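Local coordinates for protein CDA peptide synthetase I (Streptomyces coelicolor, PDB 4JN5) that belongs to the nonribosomal peptide synthetases and is represented here by a condensation domain, at residues D287-V292 with P314-V319. Sequence-based numbering, arbitrary orientation.
Sequences DVVVSV and PLRLAV
Two antiparallel strands of the condensation domain, 287-292 and 314-318, illustrate how a beta ribbon separates an apolar face from one that mixes apolar side chains with a charged pair. Val288 and Leu317 form one hydrogen-bonded pair, tied by Val288 N to Leu317 O at 2.8 Å and by Leu317 N to Val288 O at 2.7 Å. Val290 and Leu315 form the next; there Leu315 N reaches Val290 O at 2.9 Å from well above the carbonyl plane, 52° out of it, whereas the return bond from Val290 N to Leu315 O is longer, 3.2 Å. Between the two pairs the alpha C-H of Val289 adds a contact to Leu315 O, with CA 3.3 Å from the oxygen.

Val288, Val290, Leu315 and Leu317 share the all-aliphatic face. Val290 CG1 meets Leu317 CD1 at 3.5 Å, one methyl against another on a diagonal between neighbouring pairs. In the same sense, Val292 CG2 touches Leu315 CD1 at 3.6 Å. On the other face, Val289 lies beside Pro314, both pointing the same way, while its CG2 rests against the aliphatic CG of Arg316. A bend at chi3 (59°) turns the end of that arginine toward Asp287, whose OD2 lies near the guanidinium plane at its edge. Their salt bridge is long, 3.4 Å from NH2 to OD2, and its hydrogen bond weak, with the carboxylate turned 75° from the guanidinium. Arg316 NH1 donates a hydrogen bond to Leu220 O and forms a salt bridge with Asp223 OD1.

Helix 267-283 packs on Val288 and Leu317, and helix 325-340 on Leu315 and Leu317, so both helices meet the aliphatic face; beyond Val290 and Ser291, strand 363-366 adjoins the ribbon, with Ser291 bonded through its backbone to Val364.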
loop_
_atom_site.group_PDB
_atom_site.type_symbol
_atom_site.label_atom_id
_atom_site.label_comp_id
_atom_site.label_asym_id
_atom_site.label_seq_id
_atom_site.Cartn_x
_atom_site.Cartn_y
_atom_site.Cartn_z
ATOM N N ASP A 287 -5.211 -18.533 19.961
ATOM C CA ASP A 287 -5.688 -18.160 18.634
ATOM C C ASP A 287 -5.301 -16.723 18.297
ATOM O O ASP A 287 -5.868 -15.770 18.835
ATOM C CB ASP A 287 -7.204 -18.341 18.531
ATOM C CG ASP A 287 -7.621 -19.798 18.573
ATOM O OD1 ASP A 287 -6.838 -20.657 18.116
ATOM O OD2 ASP A 287 -8.734 -20.085 19.061
ATOM N N VAL A 288 -4.330 -16.580 17.403
ATOM C CA VAL A 288 -3.844 -15.268 16.993
ATOM C C VAL A 288 -4.387 -14.892 15.620
ATOM O O VAL A 288 -4.339 -15.690 14.687
ATOM C CB VAL A 288 -2.303 -15.227 16.959
ATOM C CG1 VAL A 288 -1.815 -13.995 16.212
ATOM C CG2 VAL A 288 -1.737 -15.269 18.374
ATOM N N VAL A 289 -4.906 -13.674 15.505
ATOM C CA VAL A 289 -5.425 -13.187 14.234
ATOM C C VAL A 289 -4.520 -12.118 13.628
ATOM O O VAL A 289 -4.117 -11.170 14.302
ATOM C CB VAL A 289 -6.852 -12.625 14.377
ATOM C CG1 VAL A 289 -7.280 -11.933 13.092
ATOM C CG2 VAL A 289 -7.824 -13.735 14.738
ATOM N N VAL A 290 -4.201 -12.287 12.351
ATOM C CA VAL A 290 -3.397 -11.313 11.624
ATOM C C VAL A 290 -3.891 -11.197 10.188
ATOM O O VAL A 290 -3.957 -12.190 9.462
ATOM C CB VAL A 290 -1.900 -11.687 11.642
ATOM C CG1 VAL A 290 -1.728 -13.193 11.656
ATOM C CG2 VAL A 290 -1.180 -11.066 10.457
ATOM N N SER A 291 -4.246 -9.980 9.787
ATOM C CA SER A 291 -4.801 -9.741 8.460
ATOM C C SER A 291 -3.715 -9.585 7.402
ATOM O O SER A 291 -2.623 -9.094 7.681
ATOM C CB SER A 291 -5.709 -8.508 8.467
ATOM O OG SER A 291 -6.862 -8.730 9.261
ATOM N N VAL A 292 -4.027 -10.009 6.183
ATOM C CA VAL A 292 -3.089 -9.933 5.076
ATOM C C VAL A 292 -3.775 -9.327 3.859
ATOM O O VAL A 292 -4.905 -9.690 3.533
ATOM C CB VAL A 292 -2.544 -11.329 4.710
ATOM C CG1 VAL A 292 -1.638 -11.246 3.494
ATOM C CG2 VAL A 292 -1.804 -11.942 5.894
ATOM N N PRO A 314 -8.471 -11.887 7.169
ATOM C CA PRO A 314 -7.866 -12.331 8.431
ATOM C C PRO A 314 -7.365 -13.775 8.409
ATOM O O PRO A 314 -7.998 -14.648 7.815
ATOM C CB PRO A 314 -9.021 -12.199 9.425
ATOM C CG PRO A 314 -10.239 -12.424 8.600
ATOM C CD PRO A 314 -9.941 -11.839 7.247
ATOM N N LEU A 315 -6.231 -14.006 9.063
ATOM C CA LEU A 315 -5.696 -15.349 9.250
ATOM C C LEU A 315 -5.829 -15.770 10.707
ATOM O O LEU A 315 -5.193 -15.188 11.586
ATOM C CB LEU A 315 -4.220 -15.405 8.851
ATOM C CG LEU A 315 -3.852 -15.499 7.372
ATOM C CD1 LEU A 315 -2.356 -15.301 7.194
ATOM C CD2 LEU A 315 -4.290 -16.834 6.792
ATOM N N ARG A 316 -6.659 -16.776 10.965
ATOM C CA ARG A 316 -6.748 -17.351 12.302
ATOM C C ARG A 316 -5.629 -18.363 12.498
ATOM O O ARG A 316 -5.655 -19.452 11.925
ATOM C CB ARG A 316 -8.103 -18.021 12.528
ATOM C CG ARG A 316 -9.246 -17.054 12.765
ATOM C CD ARG A 316 -10.473 -17.782 13.290
ATOM N NE ARG A 316 -10.196 -18.475 14.546
ATOM C CZ ARG A 316 -11.078 -19.229 15.194
ATOM N NH1 ARG A 316 -12.299 -19.392 14.704
ATOM N NH2 ARG A 316 -10.739 -19.821 16.331
ATOM N N LEU A 317 -4.647 -17.995 13.313
ATOM C CA LEU A 317 -3.481 -18.836 13.526
ATOM C C LEU A 317 -3.404 -19.351 14.958
ATOM O O LEU A 317 -3.196 -18.580 15.894
ATOM C CB LEU A 317 -2.209 -18.063 13.176
ATOM C CG LEU A 317 -2.181 -17.480 11.763
ATOM C CD1 LEU A 317 -0.955 -16.605 11.566
ATOM C CD2 LEU A 317 -2.230 -18.593 10.727
ATOM N N ALA A 318 -3.574 -20.658 15.123
ATOM C CA ALA A 318 -3.417 -21.288 16.428
ATOM C C ALA A 318 -1.936 -21.515 16.703
ATOM O O ALA A 318 -1.231 -22.106 15.886
ATOM C CB ALA A 318 -4.177 -22.604 16.480
ATOM N N VAL A 319 -1.463 -21.038 17.848
ATOM C CA VAL A 319 -0.051 -21.159 18.188
ATOM C C VAL A 319 0.163 -21.658 19.613
ATOM O O VAL A 319 -0.277 -21.031 20.575
ATOM C CB VAL A 319 0.687 -19.815 18.023
ATOM C CG1 VAL A 319 2.147 -19.964 18.417
ATOM C CG2 VAL A 319 0.563 -19.309 16.596
#